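Local coordinates for adherence and virulence protein A (Streptococcus pneumoniae, PDB 6PON), which probably helps the pneumococcus adhere to host tissue by binding fibronectin, at residues B[14-19]-B[90-95]; B[23-28]-B[38-43]; B[31-36]-B[51-56]; B[45-50]-B[60-65]; B[81-86]-B[102-107]. One frame throughout, in Å; residues are numbered along the deposited sequence.

Overall arrangement
Three of the five contacts lie in one antiparallel sheet, order 23-28, 34-41, 44-51, 58-61. Contact 2 joins its first two strands, contact 4 its last two, and contact 3 lies at the far end of strands 34-41 and 44-51; the centres of contacts 2 and 4 are about 10 Å apart. Contact 1 lays helix 5-19 against strand 87-93 of a second, five-stranded sheet, with contacts 2, 3 and 4 lying between its segments in the chain. Contact 5 sets the end of helix 74-83 on strand 99-107 and touches contact 2, their centres about 11 Å apart. Together they tie both sheets and two helices into one compact N-terminal unit.

Contact 1. Residues B[14-19]-B[90-95]; sequences ELRSEL and SIEQVE
Arg16 meets Ile91 and Glu92 because its side chain leaves the helix with CG trans to the amide nitrogen (chi1 -162°) and bends at chi3 (-75°), which turns the guanidinium onto the strand backbone. NE donates to Ile91 O at 3.0 Å, approaching nearly along the carbonyl but with the N-H bent away from it (130°), and NH2 adds a weak bond to the same oxygen at 3.2 Å. NH2 also makes a salt bridge to Glu92 OE1, its hydrogen bond weak at 3.3 Å. A water in plane at the guanidinium edge accepts weakly from Arg16 NE, accepts from Ile91 N at 2.9 Å, and donates to Glu92 OE2 at 2.6 Å. Ile91 CD1 packs on Leu19 CB at 3.7 Å and on Leu15 O at 3.6 Å. Arg16 NH1 has a further salt bridge to Glu13. The axes of helix 14-19 and strand 90-93 run antiparallel, 8.1 Å apart; Leu15 and Leu19 pack on Leu61 of strand 58-61, and Ile91 on Val100 of strand 99-107.

Contact 2. Residues B[23-28]-B[38-43]; sequences RIQKIN and QIRSNR
Arg23 and Arg40 form a hydrogen-bonded antiparallel pair, Arg23 N to Arg40 O at 2.7 Å and Arg40 N to Arg23 O at 2.8 Å. At the other end Gln38 N donates to Lys26 O at 2.9 Å, while Gln38 O receives a straight bond from Gln25 N (2.7 Å, 165°) and a weak one from Lys26 N at 3.3 Å. Between them, Ile39 makes a CA-H...O contact with Arg23 O. Of the apolar contacts, Ile24 and Ile39 lie side by side and point the same way, CG1 to CG1 at 3.9 Å, both also resting on Ile88 of strand 87-93. Across the other face, Lys26 CB touches Gln38 CB at 3.7 Å. The end of the Gln25 side chain lies against CB and CD of Arg40. Two residues, Gln25 and Lys26, thus stand opposite the single Gln38, and the register slips by one: the definition of a classic beta bulge, here in an antiparallel hairpin of strands 23-28 and 34-41.

Contact 3. Residues B[31-36]-B[51-56]; sequences FEQELV and SAHPVF
Gln33 O and Ala52 N make the main backbone bond of this contact, 2.6 Å long with an angle of 164° at the hydrogen, the N-H pointing almost straight at the oxygen. Next to it, Ser51 OG donates to Glu34 OE1 at 2.8 Å. The hydroxyl comes in from above the carboxylate, 53° out of its plane. Glu34 can be met there because its CG stands beside the backbone N (chi1 -52°) and the chain then extends toward the serine. The same hydroxyl oxygen accepts from His53 N at 3.3 Å, so Ser51 both anchors the carboxylate and closes an ST turn. His53 ND1 is in turn gripped by two backbone donors, Val55 N and Phe56 N, each at 3.0 Å, which suggests that this nitrogen carries no proton. With the imidazole held in this way, Phe56 CD2 lies over one of its faces and Pro54 CD over the opposite one, both toward the rim.

Outermost is the packing of Gln33. Its CB touches Ala52 CB at 3.9 Å, and its amide end crosses Pro54 at about a right angle, near CD. Gln33 itself belongs to a type I turn from Phe31 to Glu34, closed by Glu34 N to Phe31 O at 3.2 Å. Glu34 and Ser51 form an antiparallel non-hydrogen-bonded pair at the end of strands 34-41 and 44-51, where the second strand runs into its ST turn.

Contact 4. Residues B[45-50]-B[60-65]; sequences SHRLLL and QLTQTT
Leu49 and Gln60 form the hydrogen-bonded pair of a beta hairpin, strands 44-51 and 58-61, which places the second strand at the edge of the four-stranded sheet. Leu49 N donates to Gln60 O at 2.7 Å (171° at the hydrogen), and Gln60 N returns a more bent bond to Leu49 O at 3.0 Å. One residue on, Leu48 and Leu61 make the non-hydrogen-bonded pair; Leu48 CD1 and Leu61 CD2 are 4.2 Å apart. Thr62 N then donates to Arg47 O at 2.9 Å, and a water bridges Arg47 N to Thr62 O where the strands diverge.

The Arg47 side chain follows the departing chain. Its CG lies beside the carbonyl carbon (chi1 -162°), its methylenes run past Thr62 CG2, and a bend at chi3 sends NH1 to Thr64 O at 3.1 Å; this oxygen sits 29° out of the guanidinium plane, whereas Thr65 CA lies at its edge. Thr62 OG1 accepts from Thr64 N at 3.0 Å and is also bonded to Asp260 of the second subunit, which bonds Gln63 N as well. Thr62 to Thr64 form an ST turn beside the hairpin, and it takes part in the subunit interface.

Contact 5. Residues B[81-86]-B[102-107]; sequences KYLQGA and ITVSNK
Asn106 reaches from its strand toward the end of helix 74-83 with its amide lying flat between two backbone carbonyls. A chi1 of -151° points CG away from its own amide nitrogen and carries ND2 to Tyr82 O at 2.7 Å and Gln84 O at 2.9 Å. Both bonds are nearly straight (173°) and in the amide plane, so both N-H groups are used; each, however, meets its oxygen from above the carbonyl plane, about 60° out of it. On the other branch, OD1 accepts from Lys107 N at 2.8 Å, which helps fix the rotation of the amide. Leu83 and Val104 cross at about a right angle, CD2 against CG2 at 3.6 Å, and Ala86 CB sits 4.0 Å from Val104 CB. Leu83 to Ala86 form a type II turn, closed by Ala86 N to Leu83 O at 2.8 Å, with Gly85 at positive phi. A water joins Lys81 O to Lys107 O. Tyr82 and Leu83 pack on Leu131 of strand 128-133, and the backbones of Gly85 and Ala86 bond Ile24 of strand 23-28, so the turn bridges both sheets.

Contact 1. Residues B[14-19]-B[90-95]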
# COMPACT_ATOMS: atom_id res chain seq x y z
N GLU B 14 28.35 -7.90 3.15
CA GLU B 14 29.67 -7.30 2.93
C GLU B 14 30.78 -8.16 3.53
O GLU B 14 31.84 -8.33 2.92
CB GLU B 14 29.75 -5.89 3.55
CG GLU B 14 28.78 -4.83 3.03
CD GLU B 14 28.98 -3.47 3.73
OE1 GLU B 14 29.76 -3.40 4.73
OE2 GLU B 14 28.37 -2.47 3.28
N LEU B 15 30.57 -8.64 4.76
CA LEU B 15 31.62 -9.43 5.40
C LEU B 15 31.85 -10.70 4.61
O LEU B 15 33.00 -11.13 4.43
CB LEU B 15 31.24 -9.76 6.85
CG LEU B 15 30.97 -8.60 7.83
CD1 LEU B 15 30.54 -9.11 9.20
CD2 LEU B 15 32.16 -7.70 7.95
N ARG B 16 30.78 -11.29 4.08
CA ARG B 16 30.91 -12.50 3.29
C ARG B 16 31.80 -12.26 2.08
O ARG B 16 32.82 -12.95 1.90
CB ARG B 16 29.53 -12.97 2.87
CG ARG B 16 29.46 -14.40 2.43
CD ARG B 16 28.04 -14.76 2.04
NE ARG B 16 27.16 -14.92 3.20
CZ ARG B 16 26.11 -14.15 3.47
NH1 ARG B 16 25.79 -13.14 2.68
NH2 ARG B 16 25.37 -14.39 4.55
N SER B 17 31.47 -11.25 1.27
CA SER B 17 32.20 -11.07 0.03
C SER B 17 33.60 -10.51 0.26
O SER B 17 34.46 -10.64 -0.62
CB SER B 17 31.40 -10.19 -0.93
OG SER B 17 31.72 -8.82 -0.80
N GLU B 18 33.87 -9.90 1.41
CA GLU B 18 35.23 -9.43 1.62
C GLU B 18 36.12 -10.47 2.27
O GLU B 18 37.34 -10.41 2.09
CB GLU B 18 35.25 -8.15 2.45
CG GLU B 18 34.72 -6.96 1.69
CD GLU B 18 35.84 -6.07 1.16
OE1 GLU B 18 35.85 -5.83 -0.06
OE2 GLU B 18 36.69 -5.61 1.94
N LEU B 19 35.55 -11.44 2.96
CA LEU B 19 36.33 -12.27 3.86
C LEU B 19 36.33 -13.75 3.53
O LEU B 19 37.31 -14.42 3.85
CB LEU B 19 35.82 -12.07 5.30
CG LEU B 19 36.01 -10.66 5.83
CD1 LEU B 19 35.56 -10.57 7.29
CD2 LEU B 19 37.45 -10.22 5.67
N SER B 90 32.65 -19.89 5.64
CA SER B 90 31.34 -19.30 5.43
C SER B 90 31.10 -18.27 6.52
O SER B 90 31.64 -18.39 7.63
CB SER B 90 30.24 -20.36 5.45
OG SER B 90 30.11 -20.89 6.76
N ILE B 91 30.29 -17.25 6.21
CA ILE B 91 29.88 -16.25 7.19
C ILE B 91 28.38 -16.07 7.06
O ILE B 91 27.89 -15.64 6.01
CB ILE B 91 30.61 -14.90 7.00
CG1 ILE B 91 32.12 -15.07 7.17
CG2 ILE B 91 30.09 -13.86 7.99
CD1 ILE B 91 32.88 -13.83 6.79
N GLU B 92 27.65 -16.38 8.13
CA GLU B 92 26.21 -16.57 8.02
C GLU B 92 25.50 -15.92 9.19
O GLU B 92 25.88 -16.12 10.35
CB GLU B 92 25.83 -18.06 7.95
CG GLU B 92 26.49 -18.86 6.81
CD GLU B 92 26.09 -18.39 5.42
OE1 GLU B 92 25.10 -17.63 5.30
OE2 GLU B 92 26.77 -18.75 4.44
N GLN B 93 24.46 -15.14 8.88
CA GLN B 93 23.50 -14.72 9.88
C GLN B 93 22.51 -15.85 10.14
O GLN B 93 22.09 -16.54 9.21
CB GLN B 93 22.76 -13.47 9.40
CG GLN B 93 21.72 -12.93 10.35
CD GLN B 93 21.03 -11.70 9.79
OE1 GLN B 93 21.14 -11.41 8.60
NE2 GLN B 93 20.34 -10.97 10.66
N VAL B 94 22.15 -16.05 11.40
CA VAL B 94 21.06 -16.97 11.73
C VAL B 94 19.74 -16.24 11.49
O VAL B 94 19.39 -15.33 12.24
CB VAL B 94 21.14 -17.46 13.18
CG1 VAL B 94 20.04 -18.48 13.42
CG2 VAL B 94 22.50 -18.06 13.47
N GLU B 95 19.02 -16.64 10.45
CA GLU B 95 17.68 -16.10 10.17
C GLU B 95 17.82 -14.58 10.05
O GLU B 95 18.70 -14.10 9.32
CB GLU B 95 16.72 -16.60 11.24
CG GLU B 95 16.16 -17.99 11.00
CD GLU B 95 15.57 -18.16 9.59
OE1 GLU B 95 16.08 -19.02 8.82
OE2 GLU B 95 14.59 -17.45 9.24
O HOH W 1 28.95 -17.55 3.67

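Contact 2. Residues B[23-28]-B[38-43]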
# COMPACT_ATOMS: atom_id res chain seq x y z
N ARG B 23 42.22 -15.86 5.15
CA ARG B 23 42.99 -16.55 6.17
C ARG B 23 43.10 -15.64 7.38
O ARG B 23 43.42 -14.46 7.23
CB ARG B 23 44.38 -16.91 5.67
CG ARG B 23 44.41 -18.07 4.68
CD ARG B 23 44.23 -19.42 5.40
NE ARG B 23 44.16 -20.55 4.47
CZ ARG B 23 44.05 -21.84 4.82
NH1 ARG B 23 44.00 -22.19 6.10
NH2 ARG B 23 44.00 -22.78 3.88
N ILE B 24 42.81 -16.18 8.56
CA ILE B 24 42.97 -15.43 9.80
C ILE B 24 44.44 -15.45 10.17
O ILE B 24 45.02 -16.52 10.37
CB ILE B 24 42.12 -16.01 10.93
CG1 ILE B 24 40.64 -15.97 10.57
CG2 ILE B 24 42.38 -15.26 12.22
CD1 ILE B 24 39.79 -16.81 11.46
N GLN B 25 45.05 -14.26 10.25
CA GLN B 25 46.47 -14.13 10.49
C GLN B 25 46.83 -13.67 11.89
O GLN B 25 47.96 -13.89 12.32
CB GLN B 25 47.09 -13.14 9.48
CG GLN B 25 47.35 -13.71 8.10
CD GLN B 25 47.79 -12.64 7.11
OE1 GLN B 25 47.44 -11.47 7.26
NE2 GLN B 25 48.54 -13.03 6.10
N LYS B 26 45.91 -13.04 12.60
CA LYS B 26 46.23 -12.51 13.92
C LYS B 26 44.95 -12.42 14.73
O LYS B 26 43.88 -12.15 14.19
CB LYS B 26 46.93 -11.15 13.79
CG LYS B 26 47.78 -10.79 14.98
CD LYS B 26 48.38 -9.38 14.87
CE LYS B 26 49.02 -8.95 16.21
NZ LYS B 26 49.70 -7.61 16.14
N ILE B 27 45.06 -12.67 16.03
CA ILE B 27 43.90 -12.77 16.91
C ILE B 27 44.26 -12.09 18.22
O ILE B 27 45.18 -12.52 18.92
CB ILE B 27 43.49 -14.24 17.14
CG1 ILE B 27 42.99 -14.89 15.86
CG2 ILE B 27 42.41 -14.35 18.19
CD1 ILE B 27 43.80 -16.14 15.47
N ASN B 28 43.53 -11.02 18.57
CA ASN B 28 43.77 -10.28 19.81
C ASN B 28 42.45 -9.89 20.46
O ASN B 28 41.39 -9.86 19.82
CB ASN B 28 44.59 -9.02 19.57
CG ASN B 28 45.94 -9.32 18.97
OD1 ASN B 28 46.07 -9.43 17.76
ND2 ASN B 28 46.96 -9.47 19.83
N GLN B 38 42.84 -10.09 12.39
CA GLN B 38 43.45 -9.67 11.14
C GLN B 38 43.26 -10.81 10.13
O GLN B 38 43.66 -11.95 10.40
CB GLN B 38 44.93 -9.33 11.31
CG GLN B 38 45.47 -8.42 10.21
CD GLN B 38 46.96 -8.65 9.96
OE1 GLN B 38 47.34 -9.17 8.90
NE2 GLN B 38 47.80 -8.28 10.93
N ILE B 39 42.63 -10.50 9.00
CA ILE B 39 42.28 -11.51 8.00
C ILE B 39 42.84 -11.06 6.66
O ILE B 39 42.57 -9.94 6.22
CB ILE B 39 40.76 -11.72 7.91
CG1 ILE B 39 40.21 -12.34 9.19
CG2 ILE B 39 40.40 -12.58 6.70
CD1 ILE B 39 38.71 -12.11 9.36
N ARG B 40 43.59 -11.94 6.01
CA ARG B 40 44.08 -11.70 4.66
C ARG B 40 43.12 -12.35 3.68
O ARG B 40 42.75 -13.52 3.84
CB ARG B 40 45.49 -12.26 4.47
CG ARG B 40 45.99 -12.16 3.03
CD ARG B 40 47.50 -12.31 2.97
NE ARG B 40 48.02 -12.02 1.64
CZ ARG B 40 48.25 -10.79 1.17
NH1 ARG B 40 47.99 -9.71 1.92
NH2 ARG B 40 48.74 -10.64 -0.05
N SER B 41 42.73 -11.59 2.65
CA SER B 41 41.72 -12.03 1.70
C SER B 41 41.81 -11.17 0.45
O SER B 41 41.94 -9.95 0.55
CB SER B 41 40.34 -11.92 2.32
OG SER B 41 39.48 -12.87 1.71
N ASN B 42 41.73 -11.81 -0.72
CA ASN B 42 41.87 -11.12 -2.01
C ASN B 42 43.12 -10.25 -2.05
O ASN B 42 43.09 -9.10 -2.49
CB ASN B 42 40.62 -10.28 -2.33
CG ASN B 42 39.32 -11.00 -2.00
OD1 ASN B 42 38.98 -12.02 -2.61
ND2 ASN B 42 38.58 -10.47 -1.02
N ARG B 43 44.23 -10.79 -1.54
CA ARG B 43 45.52 -10.12 -1.49
C ARG B 43 45.52 -8.85 -0.64
O ARG B 43 46.52 -8.12 -0.61
CB ARG B 43 46.03 -9.79 -2.90
CG ARG B 43 46.41 -11.00 -3.71
CD ARG B 43 46.67 -10.60 -5.14
NE ARG B 43 47.77 -11.35 -5.72
CZ ARG B 43 47.62 -12.46 -6.44
NH1 ARG B 43 46.40 -12.95 -6.66
NH2 ARG B 43 48.68 -13.08 -6.94

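Contact 3. Residues B[31-36]-B[51-56]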
# COMPACT_ATOMS: atom_id res chain seq x y z
N PHE B 31 39.97 -5.18 24.19
CA PHE B 31 39.19 -4.94 25.40
C PHE B 31 38.60 -6.27 25.86
O PHE B 31 38.61 -7.26 25.14
CB PHE B 31 38.11 -3.90 25.15
CG PHE B 31 38.66 -2.59 24.69
CD1 PHE B 31 39.23 -1.71 25.59
CD2 PHE B 31 38.64 -2.25 23.34
CE1 PHE B 31 39.76 -0.49 25.16
CE2 PHE B 31 39.16 -1.05 22.90
CZ PHE B 31 39.73 -0.17 23.81
N GLU B 32 38.07 -6.26 27.09
CA GLU B 32 37.66 -7.52 27.72
C GLU B 32 36.66 -8.27 26.87
O GLU B 32 36.78 -9.49 26.67
CB GLU B 32 37.09 -7.25 29.12
CG GLU B 32 37.15 -8.46 30.03
CD GLU B 32 38.55 -8.71 30.59
OE1 GLU B 32 38.76 -8.50 31.80
OE2 GLU B 32 39.45 -9.11 29.82
N GLN B 33 35.66 -7.58 26.33
CA GLN B 33 34.60 -8.24 25.59
C GLN B 33 34.69 -7.96 24.09
O GLN B 33 33.67 -7.96 23.40
CB GLN B 33 33.24 -7.83 26.12
CG GLN B 33 33.18 -7.63 27.62
CD GLN B 33 31.95 -6.85 28.01
OE1 GLN B 33 30.85 -7.41 28.08
NE2 GLN B 33 32.12 -5.53 28.23
N GLU B 34 35.88 -7.70 23.59
CA GLU B 34 36.04 -7.41 22.18
C GLU B 34 37.13 -8.29 21.59
O GLU B 34 38.17 -8.51 22.21
CB GLU B 34 36.35 -5.93 21.96
CG GLU B 34 35.35 -5.02 22.64
CD GLU B 34 35.19 -3.70 21.94
OE1 GLU B 34 34.12 -3.07 22.14
OE2 GLU B 34 36.09 -3.28 21.19
N LEU B 35 36.88 -8.79 20.39
CA LEU B 35 37.80 -9.66 19.67
C LEU B 35 38.07 -9.05 18.30
O LEU B 35 37.13 -8.67 17.60
CB LEU B 35 37.20 -11.07 19.53
CG LEU B 35 37.94 -12.08 18.65
CD1 LEU B 35 39.26 -12.50 19.32
CD2 LEU B 35 37.07 -13.28 18.29
N VAL B 36 39.34 -8.96 17.93
CA VAL B 36 39.77 -8.42 16.64
C VAL B 36 40.60 -9.46 15.90
O VAL B 36 41.57 -9.98 16.44
CB VAL B 36 40.56 -7.11 16.81
CG1 VAL B 36 41.05 -6.60 15.46
CG2 VAL B 36 39.69 -6.07 17.47
N SER B 51 32.34 -7.45 19.00
CA SER B 51 32.26 -6.81 20.29
C SER B 51 31.07 -7.38 21.04
O SER B 51 29.94 -7.38 20.54
CB SER B 51 32.15 -5.29 20.14
OG SER B 51 31.90 -4.68 21.39
N ALA B 52 31.33 -7.90 22.24
CA ALA B 52 30.28 -8.35 23.14
C ALA B 52 29.95 -7.29 24.18
O ALA B 52 29.26 -7.59 25.16
CB ALA B 52 30.71 -9.66 23.82
N HIS B 53 30.41 -6.07 23.97
CA HIS B 53 30.10 -4.97 24.88
C HIS B 53 28.59 -4.83 25.05
O HIS B 53 27.85 -4.82 24.05
CB HIS B 53 30.69 -3.67 24.34
CG HIS B 53 30.56 -2.51 25.28
ND1 HIS B 53 29.42 -1.72 25.34
CD2 HIS B 53 31.41 -2.01 26.20
CE1 HIS B 53 29.60 -0.77 26.24
NE2 HIS B 53 30.80 -0.92 26.78
N PRO B 54 28.10 -4.69 26.29
CA PRO B 54 26.64 -4.68 26.53
C PRO B 54 25.87 -3.59 25.79
O PRO B 54 24.67 -3.75 25.60
CB PRO B 54 26.54 -4.50 28.05
CG PRO B 54 27.84 -3.86 28.45
CD PRO B 54 28.86 -4.48 27.53
N VAL B 55 26.52 -2.52 25.36
CA VAL B 55 25.88 -1.44 24.62
C VAL B 55 26.33 -1.40 23.17
O VAL B 55 25.52 -1.25 22.25
CB VAL B 55 26.15 -0.07 25.30
CG1 VAL B 55 25.39 1.03 24.58
CG2 VAL B 55 25.77 -0.14 26.74
N PHE B 56 27.64 -1.51 22.94
CA PHE B 56 28.25 -1.27 21.63
C PHE B 56 28.44 -2.55 20.82
O PHE B 56 29.02 -2.49 19.74
CB PHE B 56 29.60 -0.58 21.81
CG PHE B 56 29.54 0.61 22.70
CD1 PHE B 56 28.46 1.48 22.64
CD2 PHE B 56 30.55 0.86 23.62
CE1 PHE B 56 28.38 2.59 23.47
CE2 PHE B 56 30.49 1.96 24.45
CZ PHE B 56 29.39 2.83 24.38

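Contact 4. Residues B[45-50]-B[60-65]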
# COMPACT_ATOMS: atom_id res chain seq x y z
N SER B 45 44.68 -7.05 3.30
CA SER B 45 44.50 -7.34 4.72
C SER B 45 43.26 -6.62 5.22
O SER B 45 42.89 -5.56 4.70
CB SER B 45 45.74 -6.94 5.52
OG SER B 45 45.71 -7.48 6.84
N HIS B 46 42.60 -7.23 6.20
CA HIS B 46 41.35 -6.73 6.77
C HIS B 46 41.36 -6.91 8.28
O HIS B 46 42.01 -7.81 8.82
CB HIS B 46 40.12 -7.46 6.20
CG HIS B 46 39.99 -7.37 4.71
ND1 HIS B 46 39.49 -6.26 4.07
CD2 HIS B 46 40.27 -8.27 3.74
CE1 HIS B 46 39.49 -6.47 2.76
NE2 HIS B 46 39.96 -7.69 2.54
N ARG B 47 40.59 -6.07 8.96
CA ARG B 47 40.52 -6.06 10.41
C ARG B 47 39.06 -6.22 10.84
O ARG B 47 38.25 -5.29 10.66
CB ARG B 47 41.14 -4.77 10.95
CG ARG B 47 41.51 -4.80 12.41
CD ARG B 47 42.45 -3.65 12.78
NE ARG B 47 43.78 -3.80 12.19
CZ ARG B 47 44.84 -3.09 12.54
NH1 ARG B 47 44.75 -2.15 13.47
NH2 ARG B 47 46.01 -3.31 11.95
N LEU B 48 38.72 -7.39 11.40
CA LEU B 48 37.36 -7.74 11.80
C LEU B 48 37.19 -7.53 13.30
O LEU B 48 37.91 -8.14 14.10
CB LEU B 48 37.05 -9.20 11.47
CG LEU B 48 35.61 -9.67 11.76
CD1 LEU B 48 34.60 -8.79 11.00
CD2 LEU B 48 35.36 -11.17 11.45
N LEU B 49 36.21 -6.72 13.68
CA LEU B 49 35.91 -6.48 15.08
C LEU B 49 34.63 -7.22 15.46
O LEU B 49 33.61 -7.10 14.78
CB LEU B 49 35.77 -4.99 15.38
CG LEU B 49 35.11 -4.59 16.71
CD1 LEU B 49 35.92 -5.09 17.89
CD2 LEU B 49 34.89 -3.06 16.82
N LEU B 50 34.70 -7.98 16.54
CA LEU B 50 33.51 -8.53 17.18
C LEU B 50 33.47 -8.02 18.61
O LEU B 50 34.44 -8.13 19.36
CB LEU B 50 33.52 -10.05 17.16
CG LEU B 50 33.64 -10.78 15.83
CD1 LEU B 50 35.09 -10.80 15.35
CD2 LEU B 50 33.09 -12.18 15.99
N GLN B 60 31.91 -6.05 12.59
CA GLN B 60 32.21 -4.91 11.76
C GLN B 60 33.62 -5.05 11.21
O GLN B 60 34.52 -5.45 11.94
CB GLN B 60 32.09 -3.64 12.62
CG GLN B 60 32.43 -2.39 11.95
CD GLN B 60 32.96 -1.32 12.89
OE1 GLN B 60 32.55 -1.24 14.05
NE2 GLN B 60 33.85 -0.48 12.38
N LEU B 61 33.82 -4.72 9.93
CA LEU B 61 35.17 -4.41 9.49
C LEU B 61 35.54 -3.03 10.00
O LEU B 61 34.68 -2.17 10.17
CB LEU B 61 35.30 -4.45 7.97
CG LEU B 61 35.17 -5.81 7.30
CD1 LEU B 61 35.19 -5.60 5.80
CD2 LEU B 61 36.31 -6.72 7.76
N THR B 62 36.83 -2.81 10.26
CA THR B 62 37.21 -1.52 10.82
C THR B 62 38.59 -1.10 10.34
O THR B 62 39.46 -1.93 10.05
CB THR B 62 37.19 -1.53 12.35
OG1 THR B 62 37.47 -0.21 12.84
CG2 THR B 62 38.25 -2.48 12.91
N GLN B 63 38.77 0.21 10.27
CA GLN B 63 40.07 0.81 9.99
C GLN B 63 40.73 1.36 11.25
O GLN B 63 41.70 2.10 11.15
CB GLN B 63 39.91 1.92 8.93
CG GLN B 63 39.33 1.45 7.60
CD GLN B 63 40.30 0.60 6.78
OE1 GLN B 63 41.47 0.46 7.14
NE2 GLN B 63 39.81 0.02 5.69
N THR B 64 40.21 1.03 12.42
CA THR B 64 40.81 1.49 13.66
C THR B 64 41.94 0.56 14.10
O THR B 64 42.05 -0.59 13.68
CB THR B 64 39.76 1.61 14.76
OG1 THR B 64 39.26 0.31 15.09
CG2 THR B 64 38.58 2.46 14.31
N THR B 65 42.81 1.10 14.94
CA THR B 65 43.95 0.39 15.51
C THR B 65 43.73 0.19 17.00
O THR B 65 43.12 1.03 17.67
CB THR B 65 45.25 1.15 15.30
OG1 THR B 65 45.13 2.44 15.92
CG2 THR B 65 45.55 1.31 13.82
O HOH W 2 39.80 -3.74 7.54

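Contact 5. Residues B[81-86]-B[102-107]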
# COMPACT_ATOMS: atom_id res chain seq x y z
N LYS B 81 44.84 -21.37 19.12
CA LYS B 81 45.03 -22.79 18.86
C LYS B 81 44.16 -23.28 17.69
O LYS B 81 44.60 -24.14 16.92
CB LYS B 81 44.73 -23.58 20.14
CG LYS B 81 44.46 -25.05 19.91
CD LYS B 81 44.60 -25.88 21.17
CE LYS B 81 43.63 -25.45 22.24
NZ LYS B 81 43.63 -26.43 23.36
N TYR B 82 42.96 -22.73 17.51
CA TYR B 82 42.12 -23.15 16.39
C TYR B 82 42.08 -22.16 15.25
O TYR B 82 41.87 -22.57 14.10
CB TYR B 82 40.68 -23.40 16.85
CG TYR B 82 40.59 -24.50 17.86
CD1 TYR B 82 40.56 -25.84 17.46
CD2 TYR B 82 40.57 -24.22 19.21
CE1 TYR B 82 40.47 -26.87 18.41
CE2 TYR B 82 40.49 -25.22 20.15
CZ TYR B 82 40.44 -26.54 19.75
OH TYR B 82 40.37 -27.51 20.72
N LEU B 83 42.30 -20.87 15.49
CA LEU B 83 42.04 -19.87 14.45
C LEU B 83 43.30 -19.37 13.77
O LEU B 83 43.21 -18.87 12.64
CB LEU B 83 41.27 -18.68 15.03
CG LEU B 83 39.88 -19.03 15.56
CD1 LEU B 83 39.17 -17.80 16.11
CD2 LEU B 83 39.05 -19.70 14.46
N GLN B 84 44.47 -19.50 14.41
CA GLN B 84 45.73 -19.06 13.82
C GLN B 84 45.98 -19.77 12.48
O GLN B 84 46.18 -20.98 12.45
CB GLN B 84 46.89 -19.33 14.78
CG GLN B 84 48.23 -18.80 14.30
CD GLN B 84 48.27 -17.28 14.20
OE1 GLN B 84 48.08 -16.58 15.18
NE2 GLN B 84 48.50 -16.78 12.99
N GLY B 85 45.93 -19.02 11.38
CA GLY B 85 46.07 -19.61 10.07
C GLY B 85 44.81 -20.22 9.51
O GLY B 85 44.87 -20.87 8.45
N ALA B 86 43.67 -20.05 10.16
CA ALA B 86 42.48 -20.75 9.72
C ALA B 86 41.94 -20.16 8.42
O ALA B 86 42.20 -19.01 8.07
CB ALA B 86 41.41 -20.72 10.81
N ILE B 102 30.62 -17.94 11.91
CA ILE B 102 31.76 -17.94 11.03
C ILE B 102 32.36 -19.33 11.12
O ILE B 102 32.91 -19.71 12.17
CB ILE B 102 32.79 -16.87 11.42
CG1 ILE B 102 32.16 -15.48 11.35
CG2 ILE B 102 34.05 -17.02 10.54
CD1 ILE B 102 33.00 -14.39 11.95
N THR B 103 32.27 -20.09 10.04
CA THR B 103 32.84 -21.43 10.02
C THR B 103 34.25 -21.36 9.45
O THR B 103 34.51 -20.68 8.45
CB THR B 103 31.97 -22.40 9.22
OG1 THR B 103 30.62 -22.27 9.65
CG2 THR B 103 32.39 -23.80 9.49
N VAL B 104 35.16 -22.06 10.12
CA VAL B 104 36.57 -22.08 9.77
C VAL B 104 37.08 -23.51 9.81
O VAL B 104 36.56 -24.37 10.52
CB VAL B 104 37.44 -21.23 10.73
CG1 VAL B 104 36.93 -19.81 10.78
CG2 VAL B 104 37.45 -21.87 12.12
N SER B 105 38.13 -23.73 9.04
CA SER B 105 38.85 -24.99 9.06
C SER B 105 40.33 -24.67 9.20
O SER B 105 40.80 -23.62 8.75
CB SER B 105 38.56 -25.81 7.80
OG SER B 105 38.78 -25.03 6.65
N ASN B 106 41.05 -25.58 9.84
CA ASN B 106 42.46 -25.38 10.14
C ASN B 106 43.12 -26.75 10.25
O ASN B 106 42.47 -27.80 10.13
CB ASN B 106 42.62 -24.57 11.43
CG ASN B 106 43.90 -23.75 11.46
OD1 ASN B 106 44.81 -23.98 10.67
ND2 ASN B 106 43.96 -22.79 12.38
N LYS B 107 44.43 -26.75 10.44
CA LYS B 107 45.12 -27.96 10.85
C LYS B 107 45.45 -27.86 12.33
O LYS B 107 45.44 -26.77 12.91
CB LYS B 107 46.39 -28.21 10.01
CG LYS B 107 47.36 -27.04 9.90
CD LYS B 107 48.67 -27.50 9.25
CE LYS B 107 49.19 -26.49 8.21
NZ LYS B 107 50.01 -25.38 8.78
O HOH W 3 43.79 -26.31 15.44